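Local atomic coordinates of Bpsl2520 (Burkholderia pseudomallei K96243, PDB entry 6F03), a protein that is of unknown function but is a putative exported, all-helical antigen of the DUF2059 family that assembles here from two chains. Residues K47-A52 with K143-F148; A40-A45 with Y137-I142. One frame throughout, in Å; residues are numbered along the deposited sequence.

Interaction 1: residues K47-A52 with K143-F148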
loop_
_atom_site.group_PDB
_atom_site.type_symbol
_atom_site.label_atom_id
_atom_site.label_comp_id
_atom_site.label_asym_id
_atom_site.label_seq_id
_atom_site.Cartn_x
_atom_site.Cartn_y
_atom_site.Cartn_z
ATOM N N LYS B 47 -23.264 -14.200 -4.003
ATOM C CA LYS B 47 -23.739 -13.954 -2.650
ATOM C C LYS B 47 -23.218 -15.019 -1.680
ATOM O O LYS B 47 -22.804 -14.693 -0.563
ATOM C CB LYS B 47 -25.268 -13.879 -2.643
ATOM C CG LYS B 47 -25.887 -13.676 -1.267
ATOM C CD LYS B 47 -27.391 -13.756 -1.371
ATOM C CE LYS B 47 -28.057 -13.637 -0.023
ATOM N NZ LYS B 47 -29.373 -14.345 -0.055
ATOM N N ASP B 48 -23.236 -16.297 -2.080
ATOM C CA ASP B 48 -22.661 -17.331 -1.219
ATOM C C ASP B 48 -21.147 -17.179 -1.072
ATOM O O ASP B 48 -20.604 -17.395 0.018
ATOM C CB ASP B 48 -23.024 -18.722 -1.725
ATOM C CG ASP B 48 -24.477 -19.082 -1.432
ATOM O OD1 ASP B 48 -25.120 -18.348 -0.644
ATOM O OD2 ASP B 48 -24.965 -20.108 -1.960
ATOM N N LEU B 49 -20.443 -16.792 -2.138
ATOM C CA LEU B 49 -19.001 -16.597 -2.010
ATOM C C LEU B 49 -18.689 -15.453 -1.053
ATOM O O LEU B 49 -17.810 -15.572 -0.201
ATOM C CB LEU B 49 -18.365 -16.342 -3.374
ATOM C CG LEU B 49 -16.847 -16.142 -3.319
ATOM C CD1 LEU B 49 -16.222 -17.244 -2.537
ATOM C CD2 LEU B 49 -16.240 -16.104 -4.702
ATOM N N LEU B 50 -19.392 -14.322 -1.197
ATOM C CA LEU B 50 -19.172 -13.172 -0.317
ATOM C C LEU B 50 -19.397 -13.533 1.153
ATOM O O LEU B 50 -18.655 -13.084 2.035
ATOM C CB LEU B 50 -20.087 -12.019 -0.737
ATOM C CG LEU B 50 -19.722 -11.370 -2.093
ATOM C CD1 LEU B 50 -20.679 -10.240 -2.451
ATOM C CD2 LEU B 50 -18.278 -10.888 -2.071
ATOM N N ASP B 51 -20.423 -14.332 1.436
ATOM C CA ASP B 51 -20.641 -14.814 2.800
ATOM C C ASP B 51 -19.458 -15.651 3.301
ATOM O O ASP B 51 -19.027 -15.515 4.450
ATOM C CB ASP B 51 -21.941 -15.619 2.844
ATOM C CG ASP B 51 -22.268 -16.134 4.224
ATOM O OD1 ASP B 51 -22.595 -15.291 5.098
ATOM O OD2 ASP B 51 -22.212 -17.380 4.427
ATOM N N ALA B 52 -18.911 -16.516 2.448
ATOM C CA ALA B 52 -17.844 -17.413 2.878
ATOM C C ALA B 52 -16.528 -16.679 3.137
ATOM O O ALA B 52 -15.704 -17.155 3.927
ATOM C CB ALA B 52 -17.635 -18.525 1.831
ATOM N N LYS B 143 -18.329 -20.868 -7.882
ATOM C CA LYS B 143 -18.755 -21.996 -7.059
ATOM C C LYS B 143 -17.565 -22.812 -6.558
ATOM O O LYS B 143 -17.537 -23.213 -5.385
ATOM C CB LYS B 143 -19.746 -22.871 -7.823
ATOM C CG LYS B 143 -21.097 -22.199 -8.049
ATOM C CD LYS B 143 -22.072 -23.177 -8.720
ATOM C CE LYS B 143 -23.432 -22.542 -8.952
ATOM N NZ LYS B 143 -24.290 -23.402 -9.813
ATOM N N ASP B 144 -16.570 -23.067 -7.417
ATOM C CA ASP B 144 -15.354 -23.736 -6.949
ATOM C C ASP B 144 -14.712 -22.956 -5.800
ATOM O O ASP B 144 -14.260 -23.553 -4.821
ATOM C CB ASP B 144 -14.324 -23.895 -8.068
ATOM C CG ASP B 144 -14.762 -24.863 -9.177
ATOM O OD1 ASP B 144 -15.710 -25.643 -8.969
ATOM O OD2 ASP B 144 -14.136 -24.812 -10.266
ATOM N N LEU B 145 -14.604 -21.619 -5.941
ATOM C CA LEU B 145 -14.000 -20.805 -4.892
ATOM C C LEU B 145 -14.735 -20.971 -3.574
ATOM O O LEU B 145 -14.111 -21.058 -2.514
ATOM C CB LEU B 145 -14.007 -19.318 -5.278
ATOM C CG LEU B 145 -12.929 -18.937 -6.267
ATOM C CD1 LEU B 145 -13.083 -17.479 -6.658
ATOM C CD2 LEU B 145 -11.589 -19.200 -5.600
ATOM N N THR B 146 -16.066 -20.956 -3.618
ATOM C CA THR B 146 -16.842 -21.099 -2.400
ATOM C C THR B 146 -16.545 -22.429 -1.717
ATOM O O THR B 146 -16.419 -22.494 -0.482
ATOM C CB THR B 146 -18.321 -20.949 -2.719
ATOM O OG1 THR B 146 -18.519 -19.717 -3.411
ATOM C CG2 THR B 146 -19.165 -20.939 -1.440
ATOM N N THR B 147 -16.455 -23.503 -2.498
ATOM C CA THR B 147 -16.092 -24.799 -1.939
ATOM C C THR B 147 -14.751 -24.732 -1.221
ATOM O O THR B 147 -14.619 -25.196 -0.085
ATOM C CB THR B 147 -16.027 -25.852 -3.044
ATOM O OG1 THR B 147 -17.336 -26.053 -3.592
ATOM C CG2 THR B 147 -15.459 -27.169 -2.464
ATOM N N PHE B 148 -13.740 -24.140 -1.856
ATOM C CA PHE B 148 -12.455 -24.039 -1.173
ATOM C C PHE B 148 -12.562 -23.175 0.092
ATOM O O PHE B 148 -12.013 -23.530 1.142
ATOM C CB PHE B 148 -11.391 -23.509 -2.118
ATOM C CG PHE B 148 -10.141 -23.064 -1.419
ATOM C CD1 PHE B 148 -9.260 -23.999 -0.903
ATOM C CD2 PHE B 148 -9.853 -21.705 -1.273
ATOM C CE1 PHE B 148 -8.109 -23.601 -0.248
ATOM C CE2 PHE B 148 -8.696 -21.287 -0.619
ATOM C CZ PHE B 148 -7.822 -22.240 -0.104
#
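Leu49 holds CG anti to its own nitrogen (chi1 -179°), which carries both methyls across to helix 139-150, while Thr146 turns OG1 back beside its backbone nitrogen (chi1 -54°) and leaves CG2 anti to that nitrogen, directed towards the side of Asp48 and Ala52. These two residues form the centre of a roughly parallel helix-helix packing in an all-helical fold. The axes of the short segments 47-52 and 143-148 approach to 9.1 Å and cross at 26°. Leu49 and Thr146 are the closest backbone neighbours, with CA atoms 5.0 Å apart.

The threonine hydroxyl lies against the root of the leucine: OG1 of Thr146 sits 3.4 Å from CB of Leu49, and CD1 of Leu49 folds round to reach the same oxygen at 3.5 Å. Against these carbons the oxygen makes van der Waals contact; its hydrogen bond is with the carbonyl oxygen of Ile142, one turn back in the same helix. That bond also helps fix the rotation of the threonine, so that a polar side chain can lie against a leucine without needing a partner on the facing helix.

Beyond the hydroxyl, the isopropyl end of Leu49 crosses Leu145 at a slant, with CD2 of Leu49 4.0 Å from CB of Leu145. Tyr133 of helix 119-136 and Tyr149 also pack on Leu49, enclosing it, and Leu145 further touches Thr153 of the second subunit. The methyl branch of Thr146 serves the more exposed flank, where Asp48 lies at the margin of the contact. There CG2 of Thr146 rests 4.1 Å from the carbonyl oxygen of Asp48 and 4.3 Å from CB of Ala52.

Interaction 2: residues A40-A45 with Y137-I142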
loop_
_atom_site.group_PDB
_atom_site.type_symbol
_atom_site.label_atom_id
_atom_site.label_comp_id
_atom_site.label_asym_id
_atom_site.label_seq_id
_atom_site.Cartn_x
_atom_site.Cartn_y
_atom_site.Cartn_z
ATOM N N ALA B 40 -29.053 -14.144 -12.796
ATOM C CA ALA B 40 -29.578 -14.530 -11.491
ATOM C C ALA B 40 -28.752 -15.640 -10.841
ATOM O O ALA B 40 -28.452 -15.575 -9.642
ATOM C CB ALA B 40 -31.041 -14.961 -11.630
ATOM N N ASP B 41 -28.351 -16.653 -11.615
ATOM C CA ASP B 41 -27.635 -17.774 -11.022
ATOM C C ASP B 41 -26.223 -17.374 -10.625
ATOM O O ASP B 41 -25.697 -17.866 -9.617
ATOM C CB ASP B 41 -27.608 -18.964 -11.990
ATOM C CG ASP B 41 -28.990 -19.553 -12.220
ATOM O OD1 ASP B 41 -29.835 -19.457 -11.295
ATOM O OD2 ASP B 41 -29.234 -20.093 -13.330
ATOM N N LYS B 42 -25.611 -16.464 -11.382
ATOM C CA LYS B 42 -24.306 -15.939 -11.001
ATOM C C LYS B 42 -24.400 -15.056 -9.755
ATOM O O LYS B 42 -23.549 -15.146 -8.865
ATOM C CB LYS B 42 -23.684 -15.178 -12.171
ATOM C CG LYS B 42 -22.222 -14.807 -11.943
ATOM C CD LYS B 42 -21.561 -14.375 -13.247
ATOM C CE LYS B 42 -20.066 -14.258 -13.064
ATOM N NZ LYS B 42 -19.371 -13.837 -14.311
ATOM N N LYS B 43 -25.423 -14.198 -9.673
ATOM C CA LYS B 43 -25.595 -13.367 -8.486
ATOM C C LYS B 43 -25.718 -14.222 -7.227
ATOM O O LYS B 43 -25.050 -13.966 -6.217
ATOM C CB LYS B 43 -26.817 -12.461 -8.643
ATOM C CG LYS B 43 -27.011 -11.472 -7.476
ATOM C CD LYS B 43 -28.238 -10.571 -7.664
ATOM C CE LYS B 43 -28.557 -9.755 -6.401
ATOM N NZ LYS B 43 -27.512 -8.772 -5.999
ATOM N N ALA B 44 -26.568 -15.250 -7.271
ATOM C CA ALA B 44 -26.744 -16.099 -6.099
ATOM C C ALA B 44 -25.456 -16.824 -5.739
ATOM O O ALA B 44 -25.178 -17.044 -4.561
ATOM C CB ALA B 44 -27.876 -17.099 -6.336
ATOM N N ALA B 45 -24.647 -17.191 -6.728
ATOM C CA ALA B 45 -23.377 -17.835 -6.408
ATOM C C ALA B 45 -22.427 -16.853 -5.736
ATOM O O ALA B 45 -21.761 -17.190 -4.749
ATOM C CB ALA B 45 -22.753 -18.425 -7.679
ATOM N N TYR B 137 -14.517 -13.679 -12.866
ATOM C CA TYR B 137 -14.730 -15.100 -12.625
ATOM C C TYR B 137 -16.022 -15.548 -13.284
ATOM O O TYR B 137 -17.010 -14.811 -13.322
ATOM C CB TYR B 137 -14.803 -15.424 -11.130
ATOM C CG TYR B 137 -13.498 -15.319 -10.349
ATOM C CD1 TYR B 137 -12.444 -16.195 -10.571
ATOM C CD2 TYR B 137 -13.347 -14.376 -9.361
ATOM C CE1 TYR B 137 -11.262 -16.109 -9.830
ATOM C CE2 TYR B 137 -12.185 -14.286 -8.621
ATOM C CZ TYR B 137 -11.149 -15.143 -8.841
ATOM O OH TYR B 137 -9.999 -15.037 -8.056
ATOM N N SER B 138 -16.015 -16.779 -13.783
ATOM C CA SER B 138 -17.253 -17.365 -14.261
ATOM C C SER B 138 -18.066 -17.899 -13.081
ATOM O O SER B 138 -17.552 -18.091 -11.977
ATOM C CB SER B 138 -16.958 -18.491 -15.264
ATOM O OG SER B 138 -16.419 -19.635 -14.598
ATOM N N THR B 139 -19.352 -18.156 -13.337
ATOM C CA THR B 139 -20.226 -18.739 -12.326
ATOM C C THR B 139 -19.663 -20.043 -11.773
ATOM O O THR B 139 -19.716 -20.295 -10.568
ATOM C CB THR B 139 -21.618 -18.990 -12.916
ATOM O OG1 THR B 139 -22.143 -17.767 -13.445
ATOM C CG2 THR B 139 -22.564 -19.472 -11.837
ATOM N N SER B 140 -19.117 -20.891 -12.631
ATOM C CA SER B 140 -18.581 -22.149 -12.138
ATOM C C SER B 140 -17.309 -21.927 -11.319
ATOM O O SER B 140 -17.065 -22.645 -10.342
ATOM C CB SER B 140 -18.341 -23.103 -13.318
ATOM O OG SER B 140 -17.712 -24.297 -12.903
ATOM N N GLU B 141 -16.499 -20.931 -11.682
ATOM C CA GLU B 141 -15.314 -20.638 -10.876
ATOM C C GLU B 141 -15.699 -20.058 -9.518
ATOM O O GLU B 141 -15.066 -20.359 -8.501
ATOM C CB GLU B 141 -14.384 -19.683 -11.621
ATOM C CG GLU B 141 -13.681 -20.315 -12.829
ATOM C CD GLU B 141 -13.099 -19.284 -13.802
ATOM O OE1 GLU B 141 -13.455 -18.088 -13.700
ATOM O OE2 GLU B 141 -12.287 -19.671 -14.671
ATOM N N ILE B 142 -16.728 -19.223 -9.486
ATOM C CA ILE B 142 -17.220 -18.710 -8.211
ATOM C C ILE B 142 -17.679 -19.853 -7.308
ATOM O O ILE B 142 -17.476 -19.820 -6.084
ATOM C CB ILE B 142 -18.314 -17.657 -8.461
ATOM C CG1 ILE B 142 -17.672 -16.425 -9.109
ATOM C CG2 ILE B 142 -19.034 -17.293 -7.181
ATOM C CD1 ILE B 142 -18.643 -15.526 -9.838
#
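Lys42 lies across Thr139 and reaches the carbonyl of Tyr137, in the turn before helix 139-150. This is a tight part of the contact. With CG anti to the backbone nitrogen (chi1 -170°) and the chain extended beyond, the lysine methylenes pass over the hydroxyl of Thr139, CB of Lys42 lying 3.3 Å from OG1 of Thr139. NZ of Lys42 then donates to O of Tyr137 at 2.7 Å, within the carbonyl plane, and also bonds Ala134 O, so one ammonium group ties together two carbonyls near the end of helix 119-136.

The close packing continues into the buried side, where CD1 of Ile142 meets CE of Lys42 at 3.7 Å, the two chains crossing at about a right angle, while CG2 of Ile142 packs 3.9 Å from CB of Ala45; Ile46 and Leu49 add to the apolar surroundings of the isoleucine. On the looser, more solvent-facing flank, Asp41 turns its carboxylate away, and little more than its carbonyl oxygen approaches Thr139, 4.2 Å from CG2.

Glu141 OE1 forms a salt bridge with Lys156 of the second subunit. At the N-cap, Ser138 N donates almost straight (171°) to the same OE1, while Ser138 OG accepts from Glu141 N. The two reciprocal bonds of Ser138 and Glu141 form a capping box, the classic N-terminal stop of a helix, here beginning helix 139-150.

Overall arrangement
Interactions 1 and 2 are successive levels of one interface, their centres about 9 Å apart, where helix 40-52 runs beside helix 139-150. Along the chain the segments alternate: 40-45 and 47-52 come first, then, after 84 mostly helical residues, 137-142 and 143-148. The facing pairs Lys42-Thr139, Ala45-Ile142 and Leu49-Thr146 keep a spacing of three and then four residues on both helices, as expected of roughly parallel packing. Leu49 against Ile142 joins the two levels. The interface lies at one end of the elongated chain; in both levels residues of 137-148 also meet the second subunit, so helix 40-52 packs on a segment that takes part in the dimer contact.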